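Local structure of 2-hydroxyisobutyryl-CoA synthetase (Aquincola tertiaricarbonis, 6HDY) at residues 94-99 and 339-344; 276-281 and 325-330. The protein is a synthetase of the ANL clan of AMP-binding enzymes, built from a large AMP-binding region and a smaller C-terminal domain. One frame throughout, in Å; residues are numbered along the deposited sequence.

Contact 1 of 2, residues 94-99 and 339-344; sequences VVKKTD and RLLSGD. With 8LQ ([[(2~{R},3~{S},4~{R},5~{R})-5-(6-aminopurin-9-yl)-3,4-bis(oxidanyl)oxolan-2-yl]methoxy-oxidanyl-phosphoryl] (3~{S})-3-oxidanylbutanoate), chain C.
Val95 and Leu340 form a single backbone bridge of the parallel kind. Val95 N donates to Arg339 O at 2.8 Å. Leu341 N donates to Val95 O at 2.9 Å in a nearly straight bond (N-H...O 176°). The tight part of the contact lies around this pair. Leu340 CD1 sits 3.3 Å from Val95 O, beside the bond that this oxygen accepts, and also touches Val95 CG1. Leu340 CG points away from its backbone N (chi1 173°), and the turn at chi2 brings CD1 back to the Val95 carbonyl. Next to it, Val94 CG1 lies over one face of the Arg339 guanidinium, 3.5 Å from NH2. That flat group is held from outside: NE by Val92 O, NH2 by Met314 O, and NH1 by a salt bridge to Glu307.

The other side is looser. Lys96 is exposed and its side chain starts away from 339-344. It is the N-cap of helix 97-106, and its N donates to Asp99 OD2 from above the carboxylate plane. A water joins Lys97 N, at 3.1 Å, to Leu341 O where the backbones part. Beyond it the Lys97 chain bends at chi2, chi3 and chi4 to bring NZ to 3.1 Å from Ser342 O. This bond is weak, and Ser342 O also has a weak bond from Arg369.

Past Gly343, Asp344 grips the ribose of 8LQ: OD1 accepts from O2' and OD2 from O3', each at 2.6 Å. Ser342 OG accepts from Asp344 N in an ST turn and also bonds Pro325 O. RLLSGD is probably the aspartate-bearing A7 motif of ANL enzymes. The chemistry implies a carboxylate that takes both ribose hydroxyls, on a part of strand 340-347 held by backbone bonds and by the Ser342 hydroxyl.

Contact 2 of 2, residues 276-281 and 325-330; sequences GSMAEM and PVYTHL. With 8LQ ([[(2~{R},3~{S},4~{R},5~{R})-5-(6-aminopurin-9-yl)-3,4-bis(oxidanyl)oxolan-2-yl]methoxy-oxidanyl-phosphoryl] (3~{S})-3-oxidanylbutanoate), chain C; 3HL ((3S)-3-hydroxybutanoic acid), chain B.
Ser277 and Tyr327 meet in a CH-pi contact. Ser277 CB lies over one face of the phenol ring, 4.0 Å from its centroid and 29° off the normal. Ser277 OG takes no part in it. The hydroxyl is turned between the backbone N and the carbonyl carbon (chi1 52°) and is bonded to Asn286 OD1 and Phe284 O.

Sulfur contacts come next. Met281 SD stands over a face of the His329 ring, 4.2 Å from its centroid. Met278 SD makes a more distant, oblique Met-aromatic approach to Tyr327; the position of its methyl is doubtful, since it is modelled too close to the ring.

Apolar packing adds to this. Met281 turns back at chi2 (-51°), and its CE comes to 3.4 Å from Tyr327 CB and touches the Tyr327 carbonyl as well. One methionine thus spans both aromatic residues of the strand.

The polar approach is at an imidazole edge. Glu280 O lies in the His329 ring plane, 3.2 Å from CE1. Either side of CE1 a ring nitrogen has its own partner: ND1 pairs with Met337 N and NE2 with Ser282 O. These bonds fix the ring's rotation and keep a face toward Met281 SD. All the touching residues are buried.

The backbone of 276-281 meets the ligands. Ala279 N is 3.3 Å from 8LQ OAQ, and Ser277 O is 3.4 Å from 8LQ C3'. The modelled 8LQ and 3HL overlap, which is consistent with alternative occupants. GSMAE, in the loop after strand 271-274, is probably the A5 motif of ANL enzymes: a pocket-lining loop of the AMP-binding fold, here backed by strand 322-329 of the neighbouring antiparallel sheet.

How the contacts relate
From the N terminus, 94-99 comes first, where helix 97-106 begins. Some 240 residues separate it from 339-344, so contact 1 closes a long loop. Contact 2 is nested inside that loop and closes a short one: 276-281 follows the last strand of the parallel sheet, and 325-330 lies 44 residues on. Strands 322-329 and 340-347 are neighbours in the antiparallel sheet, which joins the contacts directly. Arg339 N bonds Thr328 OG1, and Leu340 packs on Met281. Contact 1 ties the start of helix 97-106 to the antiparallel sheet, and contact 2 ties the loop after the parallel sheet to it. 8LQ is touched by Asp344 and by the 276-281 loop.

Contact 1 of 2, residues 94-99 and 339-344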
loop_
_atom_site.group_PDB
_atom_site.type_symbol
_atom_site.label_atom_id
_atom_site.label_comp_id
_atom_site.label_asym_id
_atom_site.label_seq_id
_atom_site.Cartn_x
_atom_site.Cartn_y
_atom_site.Cartn_z
ATOM N N VAL A 94 -15.764 -29.657 5.594
ATOM C CA VAL A 94 -14.849 -28.620 5.122
ATOM C C VAL A 94 -15.619 -27.391 4.623
ATOM O O VAL A 94 -16.721 -27.509 4.079
ATOM C CB VAL A 94 -13.826 -29.093 4.052
ATOM C CG1 VAL A 94 -12.860 -30.110 4.623
ATOM C CG2 VAL A 94 -14.516 -29.621 2.787
ATOM N N VAL A 95 -15.018 -26.221 4.787
ATOM C CA VAL A 95 -15.566 -24.971 4.273
ATOM C C VAL A 95 -14.961 -24.781 2.884
ATOM O O VAL A 95 -13.770 -24.992 2.710
ATOM C CB VAL A 95 -15.217 -23.775 5.187
ATOM C CG1 VAL A 95 -15.687 -22.451 4.558
ATOM C CG2 VAL A 95 -15.802 -23.970 6.588
ATOM N N LYS A 96 -15.786 -24.418 1.908
ATOM C CA LYS A 96 -15.362 -24.096 0.545
ATOM C C LYS A 96 -15.415 -22.564 0.370
ATOM O O LYS A 96 -16.198 -21.895 1.048
ATOM C CB LYS A 96 -16.280 -24.786 -0.479
ATOM C CG LYS A 96 -16.083 -26.298 -0.584
ATOM C CD LYS A 96 -17.161 -26.936 -1.452
ATOM C CE LYS A 96 -16.918 -28.402 -1.730
ATOM N NZ LYS A 96 -18.065 -29.029 -2.448
ATOM N N LYS A 97 -14.593 -22.009 -0.539
ATOM C CA LYS A 97 -14.595 -20.566 -0.845
ATOM C C LYS A 97 -15.986 -20.117 -1.378
ATOM O O LYS A 97 -16.454 -19.026 -1.044
ATOM C CB LYS A 97 -13.472 -20.216 -1.827
ATOM C CG LYS A 97 -12.214 -19.665 -1.150
ATOM C CD LYS A 97 -11.054 -20.646 -1.171
ATOM C CE LYS A 97 -10.218 -20.544 -2.416
ATOM N NZ LYS A 97 -9.830 -21.895 -2.913
ATOM N N THR A 98 -16.682 -21.008 -2.110
ATOM C CA THR A 98 -18.040 -20.763 -2.601
ATOM C C THR A 98 -19.026 -20.593 -1.417
ATOM O O THR A 98 -19.984 -19.824 -1.547
ATOM C CB THR A 98 -18.508 -21.894 -3.539
ATOM O OG1 THR A 98 -18.586 -23.112 -2.803
ATOM C CG2 THR A 98 -17.594 -22.087 -4.741
ATOM N N ASP A 99 -18.775 -21.290 -0.260
ATOM C CA ASP A 99 -19.631 -21.182 0.931
ATOM C C ASP A 99 -19.491 -19.809 1.571
ATOM O O ASP A 99 -20.474 -19.245 2.014
ATOM C CB ASP A 99 -19.325 -22.301 1.958
ATOM C CG ASP A 99 -19.508 -23.718 1.431
ATOM O OD1 ASP A 99 -20.433 -23.934 0.609
ATOM O OD2 ASP A 99 -18.762 -24.614 1.871
ATOM N N ARG A 339 -11.513 -25.665 9.101
ATOM C CA ARG A 339 -11.387 -26.679 8.068
ATOM C C ARG A 339 -11.705 -26.094 6.696
ATOM O O ARG A 339 -12.539 -26.615 5.966
ATOM C CB ARG A 339 -12.182 -27.972 8.411
ATOM C CG ARG A 339 -11.376 -28.839 9.342
ATOM C CD ARG A 339 -12.017 -30.129 9.796
ATOM N NE ARG A 339 -12.560 -30.960 8.723
ATOM C CZ ARG A 339 -11.877 -31.862 8.026
ATOM N NH1 ARG A 339 -10.574 -32.021 8.223
ATOM N NH2 ARG A 339 -12.487 -32.595 7.108
ATOM N N LEU A 340 -11.022 -25.000 6.338
ATOM C CA LEU A 340 -11.173 -24.430 4.995
ATOM C C LEU A 340 -10.343 -25.252 4.004
ATOM O O LEU A 340 -9.148 -25.496 4.223
ATOM C CB LEU A 340 -10.798 -22.931 4.915
ATOM C CG LEU A 340 -10.748 -22.242 3.518
ATOM C CD1 LEU A 340 -12.150 -22.090 2.910
ATOM C CD2 LEU A 340 -10.056 -20.876 3.600
ATOM N N LEU A 341 -11.016 -25.695 2.934
ATOM C CA LEU A 341 -10.443 -26.456 1.836
ATOM C C LEU A 341 -9.636 -25.479 0.945
ATOM O O LEU A 341 -10.187 -24.495 0.465
ATOM C CB LEU A 341 -11.578 -27.149 1.050
ATOM C CG LEU A 341 -11.206 -27.879 -0.258
ATOM C CD1 LEU A 341 -10.210 -29.004 -0.005
ATOM C CD2 LEU A 341 -12.448 -28.443 -0.930
ATOM N N SER A 342 -8.325 -25.720 0.783
ATOM C CA SER A 342 -7.472 -24.837 -0.018
ATOM C C SER A 342 -7.675 -25.038 -1.497
ATOM O O SER A 342 -7.651 -24.069 -2.255
ATOM C CB SER A 342 -6.001 -25.031 0.328
ATOM O OG SER A 342 -5.542 -26.287 -0.147
ATOM N N GLY A 343 -7.876 -26.292 -1.887
ATOM C CA GLY A 343 -8.005 -26.708 -3.276
ATOM C C GLY A 343 -6.638 -26.844 -3.922
ATOM O O GLY A 343 -6.534 -26.922 -5.147
ATOM N N ASP A 344 -5.570 -26.867 -3.092
ATOM C CA ASP A 344 -4.183 -26.950 -3.531
ATOM C C ASP A 344 -3.675 -28.365 -3.424
ATOM O O ASP A 344 -4.332 -29.198 -2.806
ATOM C CB ASP A 344 -3.307 -25.990 -2.714
ATOM C CG ASP A 344 -3.664 -24.541 -2.927
ATOM O OD1 ASP A 344 -3.824 -24.138 -4.092
ATOM O OD2 ASP A 344 -3.773 -23.805 -1.931
HETATM N N9 8LQ C . -0.123 -19.878 -3.036
HETATM C C8 8LQ C . 0.080 -18.964 -2.073
HETATM N N7 8LQ C . 1.283 -19.161 -1.545
HETATM C C5 8LQ C . 1.831 -20.220 -2.165
HETATM C C6 8LQ C . 3.036 -20.825 -2.078
HETATM N N6 8LQ C . 3.899 -20.382 -1.177
HETATM N N1 8LQ C . 3.358 -21.880 -2.850
HETATM C C2 8LQ C . 2.458 -22.359 -3.805
HETATM N N3 8LQ C . 1.256 -21.677 -3.929
HETATM C C4 8LQ C . 0.956 -20.655 -3.094
HETATM C CAA 8LQ C . -1.829 -13.821 1.126
HETATM C CAZ 8LQ C . -0.678 -14.798 0.766
HETATM O OAE 8LQ C . 0.213 -14.172 -0.151
HETATM C CAL 8LQ C . -1.192 -16.107 0.135
HETATM C CAS 8LQ C . -2.058 -15.814 -1.098
HETATM O OAC 8LQ C . -1.527 -15.526 -2.167
HETATM O OAQ 8LQ C . -3.422 -15.818 -0.875
HETATM P PBC 8LQ C . -4.498 -15.828 -2.059
HETATM O OAH 8LQ C . -4.282 -14.442 -2.805
HETATM O OAD 8LQ C . -5.882 -16.016 -1.591
HETATM O "O5'" 8LQ C . -4.066 -17.046 -2.967
HETATM C "C5'" 8LQ C . -3.917 -18.307 -2.319
HETATM C "C4'" 8LQ C . -3.469 -19.339 -3.321
HETATM O "O4'" 8LQ C . -2.200 -18.930 -3.898
HETATM C "C3'" 8LQ C . -3.184 -20.573 -2.575
HETATM O "O3'" 8LQ C . -4.402 -21.353 -2.407
HETATM C "C2'" 8LQ C . -2.175 -21.247 -3.507
HETATM O "O2'" 8LQ C . -2.837 -21.819 -4.704
HETATM C "C1'" 8LQ C . -1.324 -20.067 -3.914
HETATM O O HOH W 1 -12.501 -24.116 -1.328
#

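Contact 2 of 2, residues 276-281 and 325-330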
loop_
_atom_site.group_PDB
_atom_site.type_symbol
_atom_site.label_atom_id
_atom_site.label_comp_id
_atom_site.label_asym_id
_atom_site.label_seq_id
_atom_site.Cartn_x
_atom_site.Cartn_y
_atom_site.Cartn_z
ATOM N N GLY A 276 3.372 -19.135 2.963
ATOM C CA GLY A 276 2.073 -18.793 2.430
ATOM C C GLY A 276 1.081 -19.898 2.195
ATOM O O GLY A 276 1.332 -20.818 1.422
ATOM N N SER A 277 -0.083 -19.764 2.837
ATOM C CA SER A 277 -1.240 -20.641 2.660
ATOM C C SER A 277 -2.229 -19.859 1.796
ATOM O O SER A 277 -2.085 -19.838 0.573
ATOM C CB SER A 277 -1.846 -21.037 4.009
ATOM O OG SER A 277 -2.107 -19.912 4.834
ATOM N N MET A 278 -3.186 -19.159 2.436
ATOM C CA MET A 278 -4.258 -18.388 1.810
ATOM C C MET A 278 -4.486 -17.108 2.567
ATOM O O MET A 278 -4.136 -17.020 3.732
ATOM C CB MET A 278 -5.559 -19.200 1.813
ATOM C CG MET A 278 -5.396 -20.631 1.294
ATOM S SD MET A 278 -6.936 -21.536 1.400
ATOM C CE MET A 278 -6.722 -22.281 2.654
ATOM N N ALA A 279 -5.102 -16.122 1.906
ATOM C CA ALA A 279 -5.470 -14.826 2.461
ATOM C C ALA A 279 -6.530 -15.000 3.538
ATOM O O ALA A 279 -6.500 -14.288 4.552
ATOM C CB ALA A 279 -5.990 -13.920 1.341
ATOM N N GLU A 280 -7.467 -15.952 3.327
ATOM C CA GLU A 280 -8.547 -16.277 4.288
ATOM C C GLU A 280 -7.888 -16.829 5.549
ATOM O O GLU A 280 -8.444 -16.717 6.630
ATOM C CB GLU A 280 -9.485 -17.372 3.736
ATOM C CG GLU A 280 -10.390 -16.983 2.580
ATOM C CD GLU A 280 -9.742 -16.927 1.204
ATOM O OE1 GLU A 280 -8.529 -17.210 1.082
ATOM O OE2 GLU A 280 -10.454 -16.568 0.242
ATOM N N MET A 281 -6.693 -17.410 5.394
ATOM C CA MET A 281 -5.914 -18.029 6.467
ATOM C C MET A 281 -4.830 -17.139 7.083
ATOM O O MET A 281 -3.910 -17.689 7.693
ATOM C CB MET A 281 -5.308 -19.368 5.990
ATOM C CG MET A 281 -6.346 -20.380 5.651
ATOM S SD MET A 281 -7.512 -20.543 7.014
ATOM C CE MET A 281 -8.423 -21.637 6.412
ATOM N N PRO A 325 -4.219 -29.345 1.248
ATOM C CA PRO A 325 -4.228 -28.668 2.560
ATOM C C PRO A 325 -5.620 -28.149 2.966
ATOM O O PRO A 325 -6.337 -27.504 2.184
ATOM C CB PRO A 325 -3.229 -27.521 2.372
ATOM C CG PRO A 325 -2.394 -27.909 1.156
ATOM C CD PRO A 325 -3.376 -28.615 0.276
ATOM N N VAL A 326 -6.017 -28.496 4.191
ATOM C CA VAL A 326 -7.265 -28.098 4.851
ATOM C C VAL A 326 -6.765 -27.391 6.109
ATOM O O VAL A 326 -5.908 -27.943 6.814
ATOM C CB VAL A 326 -8.222 -29.300 5.135
ATOM C CG1 VAL A 326 -9.352 -28.926 6.107
ATOM C CG2 VAL A 326 -8.793 -29.872 3.837
ATOM N N TYR A 327 -7.235 -26.134 6.344
ATOM C CA TYR A 327 -6.712 -25.310 7.430
ATOM C C TYR A 327 -7.725 -24.860 8.453
ATOM O O TYR A 327 -8.868 -24.566 8.107
ATOM C CB TYR A 327 -6.029 -24.055 6.868
ATOM C CG TYR A 327 -4.954 -24.259 5.826
ATOM C CD1 TYR A 327 -3.652 -24.607 6.193
ATOM C CD2 TYR A 327 -5.199 -23.987 4.482
ATOM C CE1 TYR A 327 -2.630 -24.698 5.245
ATOM C CE2 TYR A 327 -4.181 -24.055 3.528
ATOM C CZ TYR A 327 -2.900 -24.419 3.915
ATOM O OH TYR A 327 -1.901 -24.518 2.977
ATOM N N THR A 328 -7.265 -24.731 9.718
ATOM C CA THR A 328 -8.063 -24.239 10.841
ATOM C C THR A 328 -7.266 -23.238 11.683
ATOM O O THR A 328 -6.163 -23.555 12.136
ATOM C CB THR A 328 -8.644 -25.395 11.695
ATOM O OG1 THR A 328 -9.434 -26.263 10.872
ATOM C CG2 THR A 328 -9.486 -24.883 12.866
ATOM N N HIS A 329 -7.851 -22.036 11.898
ATOM C CA HIS A 329 -7.321 -20.988 12.772
ATOM C C HIS A 329 -7.378 -21.429 14.224
ATOM O O HIS A 329 -8.441 -21.857 14.703
ATOM C CB HIS A 329 -8.147 -19.665 12.656
ATOM C CG HIS A 329 -7.828 -18.852 11.435
ATOM N ND1 HIS A 329 -8.804 -18.521 10.508
ATOM C CD2 HIS A 329 -6.653 -18.303 11.049
ATOM C CE1 HIS A 329 -8.190 -17.799 9.585
ATOM N NE2 HIS A 329 -6.893 -17.652 9.863
ATOM N N LEU A 330 -6.261 -21.263 14.956
ATOM C CA LEU A 330 -6.286 -21.561 16.405
ATOM C C LEU A 330 -6.228 -20.278 17.272
ATOM O O LEU A 330 -6.437 -20.336 18.484
ATOM C CB LEU A 330 -5.149 -22.536 16.791
ATOM C CG LEU A 330 -5.081 -23.876 16.053
ATOM C CD1 LEU A 330 -3.919 -24.690 16.547
ATOM C CD2 LEU A 330 -6.369 -24.651 16.206
HETATM N N9 8LQ C . -0.123 -19.878 -3.036
HETATM C C8 8LQ C . 0.080 -18.964 -2.073
HETATM N N7 8LQ C . 1.283 -19.161 -1.545
HETATM C C5 8LQ C . 1.831 -20.220 -2.165
HETATM C C6 8LQ C . 3.036 -20.825 -2.078
HETATM N N6 8LQ C . 3.899 -20.382 -1.177
HETATM N N1 8LQ C . 3.358 -21.880 -2.850
HETATM C C2 8LQ C . 2.458 -22.359 -3.805
HETATM N N3 8LQ C . 1.256 -21.677 -3.929
HETATM C C4 8LQ C . 0.956 -20.655 -3.094
HETATM C CAA 8LQ C . -1.829 -13.821 1.126
HETATM C CAZ 8LQ C . -0.678 -14.798 0.766
HETATM O OAE 8LQ C . 0.213 -14.172 -0.151
HETATM C CAL 8LQ C . -1.192 -16.107 0.135
HETATM C CAS 8LQ C . -2.058 -15.814 -1.098
HETATM O OAC 8LQ C . -1.527 -15.526 -2.167
HETATM O OAQ 8LQ C . -3.422 -15.818 -0.875
HETATM P PBC 8LQ C . -4.498 -15.828 -2.059
HETATM O OAH 8LQ C . -4.282 -14.442 -2.805
HETATM O OAD 8LQ C . -5.882 -16.016 -1.591
HETATM O "O5'" 8LQ C . -4.066 -17.046 -2.967
HETATM C "C5'" 8LQ C . -3.917 -18.307 -2.319
HETATM C "C4'" 8LQ C . -3.469 -19.339 -3.321
HETATM O "O4'" 8LQ C . -2.200 -18.930 -3.898
HETATM C "C3'" 8LQ C . -3.184 -20.573 -2.575
HETATM O "O3'" 8LQ C . -4.402 -21.353 -2.407
HETATM C "C2'" 8LQ C . -2.175 -21.247 -3.507
HETATM O "O2'" 8LQ C . -2.837 -21.819 -4.704
HETATM C "C1'" 8LQ C . -1.324 -20.067 -3.914
HETATM C CA 3HL B . -1.595 -15.373 -0.368
HETATM C CB 3HL B . -2.500 -14.540 0.569
HETATM O OG1 3HL B . -2.012 -14.461 1.904
HETATM C CG2 3HL B . -2.653 -13.130 0.085
HETATM C C 3HL B . -0.390 -15.839 0.411
HETATM O OA 3HL B . 0.422 -15.013 0.803
HETATM O OB 3HL B . -0.406 -17.143 0.787
#